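Local coordinates for protein exonuclease mut-7 homolog (Aedes aegypti, PDB 7JW2) that probably trims the 3' ends of Argonaute-bound microRNAs as a magnesium-dependent 3'-5' exoribonuclease, this chain being its exonuclease domain, at residues L125-E133 with V147-L157. Residues are numbered along the deposited sequence; the frame is centred on the assembly and turned at random.
Sequences LQLLWRHVE and VNQNLANLVRL
The carbonyl oxygen Asn148 O, which lies 3.6 Å from Trp129 CH2, takes a hydrogen bond from the side chain of Asn153, with ND2 2.7 Å from that oxygen. The other polar atom of the same amide, OD1, accepts from Arg156 NH1. Asn150, the N-cap of helix 151-159, accepts Asn153 N through its OD1, the donor lying nearly in line with the side-chain C=O of Asn150 (171°). Trp129 packs against the turn so fixed, its indole sandwiched between loop residue Gln149 and helix residue Leu154. A chi1 of -169°, which sets CG anti to the backbone N, carries the ring out toward 147-157, and its six-membered part is held on both faces by CH-pi contacts. Gln149 CG stands 4.1 Å from the centroid on one face; Leu154 CD1, over the opposite face, is 4.0 Å from it. Val147 CG2 meets the ring edge in plane, 3.8 Å from CZ2, while Leu157 CD1 approaches CZ2 obliquely at 3.5 Å. Phe140 also meets the indole, its plane steeply inclined. Helix 125-132 directly follows edge strand 122-124 of the sheet, and its axis and that of segment 151-157 cross at 56°; Leu151 and Leu154 of helix 151-159 also rest on helix 179-205.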
ATOM      1  N   LEU A 125     -26.415   3.959  -8.239  1.00 17.41           N
ATOM      2  CA  LEU A 125     -26.885   4.412  -9.548  1.00 16.89           C
ATOM      3  C   LEU A 125     -28.362   4.122  -9.761  1.00 21.48           C
ATOM      4  O   LEU A 125     -28.987   4.784 -10.599  1.00 20.51           O
ATOM      5  CB  LEU A 125     -26.065   3.781 -10.673  1.00 17.03           C
ATOM      6  CG  LEU A 125     -24.654   4.372 -10.812  1.00 17.63           C
ATOM      7  CD1 LEU A 125     -23.835   3.547 -11.780  1.00 19.71           C
ATOM      8  CD2 LEU A 125     -24.708   5.822 -11.276  1.00 19.32           C
ATOM      9  N   GLN A 126     -28.932   3.162  -9.026  1.00 21.21           N
ATOM     10  CA  GLN A 126     -30.377   2.961  -9.108  1.00 21.78           C
ATOM     11  C   GLN A 126     -31.141   4.165  -8.569  1.00 27.14           C
ATOM     12  O   GLN A 126     -32.229   4.477  -9.066  1.00 26.87           O
ATOM     13  CB  GLN A 126     -30.778   1.694  -8.354  1.00 22.81           C
ATOM     14  CG  GLN A 126     -32.188   1.210  -8.682  1.00 27.35           C
ATOM     15  CD  GLN A 126     -32.452  -0.187  -8.171  1.00 31.83           C
ATOM     16  OE1 GLN A 126     -31.940  -0.583  -7.127  1.00 30.47           O
ATOM     17  NE2 GLN A 126     -33.269  -0.944  -8.903  1.00 38.26           N
ATOM     18  N   LEU A 127     -30.588   4.861  -7.571  1.00 23.52           N
ATOM     19  CA  LEU A 127     -31.217   6.079  -7.065  1.00 25.68           C
ATOM     20  C   LEU A 127     -31.103   7.218  -8.066  1.00 27.19           C
ATOM     21  O   LEU A 127     -32.045   8.003  -8.235  1.00 26.79           O
ATOM     22  CB  LEU A 127     -30.580   6.486  -5.735  1.00 26.89           C
ATOM     23  CG  LEU A 127     -30.853   5.610  -4.517  1.00 30.78           C
ATOM     24  CD1 LEU A 127     -30.080   6.128  -3.311  1.00 32.37           C
ATOM     25  CD2 LEU A 127     -32.345   5.556  -4.225  1.00 35.89           C
ATOM     26  N   LEU A 128     -29.951   7.339  -8.728  1.00 22.36           N
ATOM     27  CA  LEU A 128     -29.800   8.339  -9.774  1.00 21.08           C
ATOM     28  C   LEU A 128     -30.754   8.061 -10.930  1.00 22.57           C
ATOM     29  O   LEU A 128     -31.372   8.984 -11.468  1.00 23.02           O
ATOM     30  CB  LEU A 128     -28.350   8.371 -10.257  1.00 20.72           C
ATOM     31  CG  LEU A 128     -27.992   9.302 -11.416  1.00 20.07           C
ATOM     32  CD1 LEU A 128     -28.124  10.774 -11.021  1.00 19.79           C
ATOM     33  CD2 LEU A 128     -26.582   9.003 -11.924  1.00 19.56           C
ATOM     34  N   TRP A 129     -30.885   6.788 -11.315  1.00 21.41           N
ATOM     35  CA  TRP A 129     -31.855   6.383 -12.329  1.00 23.28           C
ATOM     36  C   TRP A 129     -33.256   6.859 -11.974  1.00 23.87           C
ATOM     37  O   TRP A 129     -33.926   7.513 -12.782  1.00 23.66           O
ATOM     38  CB  TRP A 129     -31.814   4.860 -12.460  1.00 21.25           C
ATOM     39  CG  TRP A 129     -32.552   4.274 -13.617  1.00 20.73           C
ATOM     40  CD1 TRP A 129     -33.387   4.914 -14.493  1.00 25.78           C
ATOM     41  CD2 TRP A 129     -32.503   2.910 -14.029  1.00 25.81           C
ATOM     42  NE1 TRP A 129     -33.866   4.017 -15.426  1.00 24.91           N
ATOM     43  CE2 TRP A 129     -33.341   2.780 -15.157  1.00 24.83           C
ATOM     44  CE3 TRP A 129     -31.838   1.781 -13.545  1.00 22.87           C
ATOM     45  CZ2 TRP A 129     -33.521   1.564 -15.813  1.00 25.57           C
ATOM     46  CZ3 TRP A 129     -32.021   0.572 -14.197  1.00 25.91           C
ATOM     47  CH2 TRP A 129     -32.854   0.477 -15.320  1.00 27.80           C
ATOM     48  N   ARG A 130     -33.706   6.557 -10.756  1.00 24.45           N
ATOM     49  CA  ARG A 130     -35.052   6.943 -10.344  1.00 29.44           C
ATOM     50  C   ARG A 130     -35.209   8.455 -10.289  1.00 31.09           C
ATOM     51  O   ARG A 130     -36.297   8.979 -10.561  1.00 31.52           O
ATOM     52  CB  ARG A 130     -35.381   6.315  -8.988  1.00 29.95           C
ATOM     53  CG  ARG A 130     -35.691   4.823  -9.068  1.00 31.89           C
ATOM     54  CD  ARG A 130     -35.582   4.132  -7.717  1.00 37.31           C
ATOM     55  NE  ARG A 130     -35.828   5.042  -6.604  1.00 45.66           N
ATOM     56  CZ  ARG A 130     -35.522   4.776  -5.338  1.00 46.59           C
ATOM     57  NH1 ARG A 130     -34.957   3.617  -5.018  1.00 42.90           N
ATOM     58  NH2 ARG A 130     -35.784   5.666  -4.389  1.00 48.68           N
ATOM     59  N   HIS A 131     -34.132   9.173  -9.967  1.00 24.91           N
ATOM     60  CA  HIS A 131     -34.203  10.625  -9.858  1.00 28.08           C
ATOM     61  C   HIS A 131     -34.359  11.276 -11.228  1.00 29.34           C
ATOM     62  O   HIS A 131     -35.209  12.156 -11.416  1.00 32.96           O
ATOM     63  CB  HIS A 131     -32.953  11.147  -9.149  1.00 28.97           C
ATOM     64  CG  HIS A 131     -33.026  12.594  -8.773  1.00 34.42           C
ATOM     65  ND1 HIS A 131     -32.586  13.603  -9.603  1.00 35.56           N
ATOM     66  CD2 HIS A 131     -33.488  13.200  -7.654  1.00 34.65           C
ATOM     67  CE1 HIS A 131     -32.779  14.770  -9.014  1.00 38.50           C
ATOM     68  NE2 HIS A 131     -33.322  14.553  -7.829  1.00 36.36           N
ATOM     69  N   VAL A 132     -33.548  10.856 -12.199  1.00 25.52           N
ATOM     70  CA  VAL A 132     -33.571  11.492 -13.515  1.00 28.16           C
ATOM     71  C   VAL A 132     -34.782  11.072 -14.337  1.00 31.76           C
ATOM     72  O   VAL A 132     -35.196  11.819 -15.238  1.00 32.90           O
ATOM     73  CB  VAL A 132     -32.268  11.200 -14.281  1.00 26.55           C
ATOM     74  CG1 VAL A 132     -31.049  11.609 -13.443  1.00 27.49           C
ATOM     75  CG2 VAL A 132     -32.198   9.733 -14.686  1.00 25.67           C
ATOM     76  N   GLU A 133     -35.370   9.906 -14.035  1.00 27.73           N
ATOM     77  CA  GLU A 133     -36.605   9.460 -14.679  1.00 34.06           C
ATOM     78  C   GLU A 133     -37.701  10.505 -14.583  1.00 38.86           C
ATOM     79  O   GLU A 133     -38.598  10.554 -15.433  1.00 38.42           O
ATOM     80  CB  GLU A 133     -37.103   8.175 -14.015  1.00 31.94           C
ATOM     81  CG  GLU A 133     -36.848   6.902 -14.759  1.00 37.77           C
ATOM     82  CD  GLU A 133     -37.639   5.750 -14.173  1.00 37.05           C
ATOM     83  OE1 GLU A 133     -38.001   4.828 -14.928  1.00 46.16           O
ATOM     84  OE2 GLU A 133     -37.906   5.772 -12.949  1.00 39.55           O
ATOM     85  N   VAL A 147     -38.475  -0.174 -18.746  1.00 48.97           N
ATOM     86  CA  VAL A 147     -37.714  -1.399 -18.557  1.00 45.35           C
ATOM     87  C   VAL A 147     -37.619  -1.702 -17.065  1.00 45.79           C
ATOM     88  O   VAL A 147     -37.757  -0.818 -16.211  1.00 43.74           O
ATOM     89  CB  VAL A 147     -36.315  -1.302 -19.195  1.00 44.53           C
ATOM     90  CG1 VAL A 147     -36.417  -0.989 -20.691  1.00 47.40           C
ATOM     91  CG2 VAL A 147     -35.466  -0.254 -18.476  1.00 38.09           C
ATOM     92  N   ASN A 148     -37.404  -2.980 -16.745  1.00 43.17           N
ATOM     93  CA  ASN A 148     -37.113  -3.361 -15.370  1.00 40.09           C
ATOM     94  C   ASN A 148     -35.847  -2.651 -14.913  1.00 35.53           C
ATOM     95  O   ASN A 148     -34.909  -2.468 -15.693  1.00 36.04           O
ATOM     96  CB  ASN A 148     -36.938  -4.874 -15.260  1.00 40.21           C
ATOM     97  CG  ASN A 148     -38.246  -5.618 -15.392  1.00 47.42           C
ATOM     98  OD1 ASN A 148     -39.320  -5.056 -15.174  1.00 45.49           O
ATOM     99  ND2 ASN A 148     -38.163  -6.895 -15.749  1.00 45.72           N
ATOM    100  N   GLN A 149     -35.822  -2.241 -13.646  1.00 34.39           N
ATOM    101  CA  GLN A 149     -34.729  -1.408 -13.138  1.00 33.43           C
ATOM    102  C   GLN A 149     -33.607  -2.282 -12.575  1.00 31.75           C
ATOM    103  O   GLN A 149     -33.373  -2.359 -11.369  1.00 37.84           O
ATOM    104  CB  GLN A 149     -35.249  -0.419 -12.100  1.00 36.46           C
ATOM    105  CG  GLN A 149     -36.119   0.689 -12.678  1.00 39.94           C
ATOM    106  CD  GLN A 149     -36.169   1.923 -11.793  1.00 39.33           C
ATOM    107  OE1 GLN A 149     -36.312   3.045 -12.283  1.00 41.20           O
ATOM    108  NE2 GLN A 149     -36.045   1.722 -10.482  1.00 43.58           N
ATOM    109  N   ASN A 150     -32.901  -2.946 -13.487  1.00 28.06           N
ATOM    110  CA  ASN A 150     -31.709  -3.722 -13.168  1.00 25.65           C
ATOM    111  C   ASN A 150     -30.518  -3.182 -13.954  1.00 23.71           C
ATOM    112  O   ASN A 150     -30.666  -2.342 -14.845  1.00 22.35           O
ATOM    113  CB  ASN A 150     -31.923  -5.216 -13.456  1.00 27.45           C
ATOM    114  CG  ASN A 150     -32.390  -5.487 -14.876  1.00 27.56           C
ATOM    115  OD1 ASN A 150     -31.777  -5.042 -15.850  1.00 28.22           O
ATOM    116  ND2 ASN A 150     -33.490  -6.224 -14.999  1.00 35.75           N
ATOM    117  N   LEU A 151     -29.320  -3.673 -13.615  1.00 22.12           N
ATOM    118  CA  LEU A 151     -28.111  -3.119 -14.219  1.00 20.84           C
ATOM    119  C   LEU A 151     -28.035  -3.435 -15.710  1.00 21.00           C
ATOM    120  O   LEU A 151     -27.596  -2.593 -16.504  1.00 19.99           O
ATOM    121  CB  LEU A 151     -26.862  -3.627 -13.487  1.00 19.19           C
ATOM    122  CG  LEU A 151     -25.527  -3.176 -14.079  1.00 20.53           C
ATOM    123  CD1 LEU A 151     -25.396  -1.656 -14.013  1.00 19.38           C
ATOM    124  CD2 LEU A 151     -24.345  -3.849 -13.374  1.00 23.17           C
ATOM    125  N   ALA A 152     -28.468  -4.630 -16.118  1.00 21.71           N
ATOM    126  CA  ALA A 152     -28.397  -4.975 -17.532  1.00 21.16           C
ATOM    127  C   ALA A 152     -29.212  -4.006 -18.377  1.00 19.95           C
ATOM    128  O   ALA A 152     -28.784  -3.608 -19.467  1.00 22.15           O
ATOM    129  CB  ALA A 152     -28.887  -6.407 -17.749  1.00 22.33           C
ATOM    130  N   ASN A 153     -30.380  -3.605 -17.888  1.00 21.18           N
ATOM    131  CA  ASN A 153     -31.199  -2.667 -18.651  1.00 20.69           C
ATOM    132  C   ASN A 153     -30.598  -1.265 -18.638  1.00 22.53           C
ATOM    133  O   ASN A 153     -30.690  -0.538 -19.634  1.00 22.57           O
ATOM    134  CB  ASN A 153     -32.624  -2.657 -18.108  1.00 21.69           C
ATOM    135  CG  ASN A 153     -33.384  -3.918 -18.476  1.00 28.43           C
ATOM    136  OD1 ASN A 153     -32.959  -4.668 -19.355  1.00 31.67           O
ATOM    137  ND2 ASN A 153     -34.501  -4.159 -17.805  1.00 33.53           N
ATOM    138  N   LEU A 154     -29.978  -0.864 -17.524  1.00 21.39           N
ATOM    139  CA  LEU A 154     -29.325   0.442 -17.484  1.00 20.04           C
ATOM    140  C   LEU A 154     -28.149   0.502 -18.451  1.00 20.13           C
ATOM    141  O   LEU A 154     -27.887   1.544 -19.063  1.00 17.62           O
ATOM    142  CB  LEU A 154     -28.869   0.753 -16.057  1.00 18.88           C
ATOM    143  CG  LEU A 154     -28.405   2.183 -15.820  1.00 18.87           C
ATOM    144  CD1 LEU A 154     -29.418   3.190 -16.391  1.00 21.91           C
ATOM    145  CD2 LEU A 154     -28.177   2.400 -14.325  1.00 19.16           C
ATOM    146  N   VAL A 155     -27.410  -0.601 -18.589  1.00 18.68           N
ATOM    147  CA  VAL A 155     -26.333  -0.659 -19.572  1.00 18.07           C
ATOM    148  C   VAL A 155     -26.878  -0.454 -20.982  1.00 22.50           C
ATOM    149  O   VAL A 155     -26.301   0.291 -21.783  1.00 21.67           O
ATOM    150  CB  VAL A 155     -25.568  -1.989 -19.447  1.00 19.55           C
ATOM    151  CG1 VAL A 155     -24.695  -2.209 -20.656  1.00 21.63           C
ATOM    152  CG2 VAL A 155     -24.704  -1.971 -18.185  1.00 19.78           C
ATOM    153  N   ARG A 156     -27.987  -1.116 -21.314  1.00 22.08           N
ATOM    154  CA  ARG A 156     -28.561  -0.936 -22.645  1.00 24.21           C
ATOM    155  C   ARG A 156     -29.005   0.504 -22.871  1.00 24.27           C
ATOM    156  O   ARG A 156     -28.733   1.084 -23.927  1.00 25.15           O
ATOM    157  CB  ARG A 156     -29.733  -1.888 -22.856  1.00 25.28           C
ATOM    158  CG  ARG A 156     -30.104  -2.062 -24.328  1.00 28.14           C
ATOM    159  CD  ARG A 156     -31.024  -3.247 -24.503  1.00 34.43           C
ATOM    160  NE  ARG A 156     -32.314  -3.003 -23.869  1.00 37.92           N
ATOM    161  CZ  ARG A 156     -32.713  -3.574 -22.734  1.00 34.13           C
ATOM    162  NH1 ARG A 156     -31.917  -4.421 -22.100  1.00 33.16           N
ATOM    163  NH2 ARG A 156     -33.908  -3.290 -22.231  1.00 38.43           N
ATOM    164  N   LEU A 157     -29.685   1.096 -21.883  1.00 20.75           N
ATOM    165  CA  LEU A 157     -30.168   2.470 -22.016  1.00 19.39           C
ATOM    166  C   LEU A 157     -29.025   3.458 -22.206  1.00 22.41           C
ATOM    167  O   LEU A 157     -29.157   4.433 -22.953  1.00 20.95           O
ATOM    168  CB  LEU A 157     -30.983   2.861 -20.786  1.00 22.32           C
ATOM    169  CG  LEU A 157     -32.350   2.207 -20.620  1.00 24.16           C
ATOM    170  CD1 LEU A 157     -32.795   2.296 -19.181  1.00 25.37           C
ATOM    171  CD2 LEU A 157     -33.351   2.894 -21.518  1.00 26.21           C
TER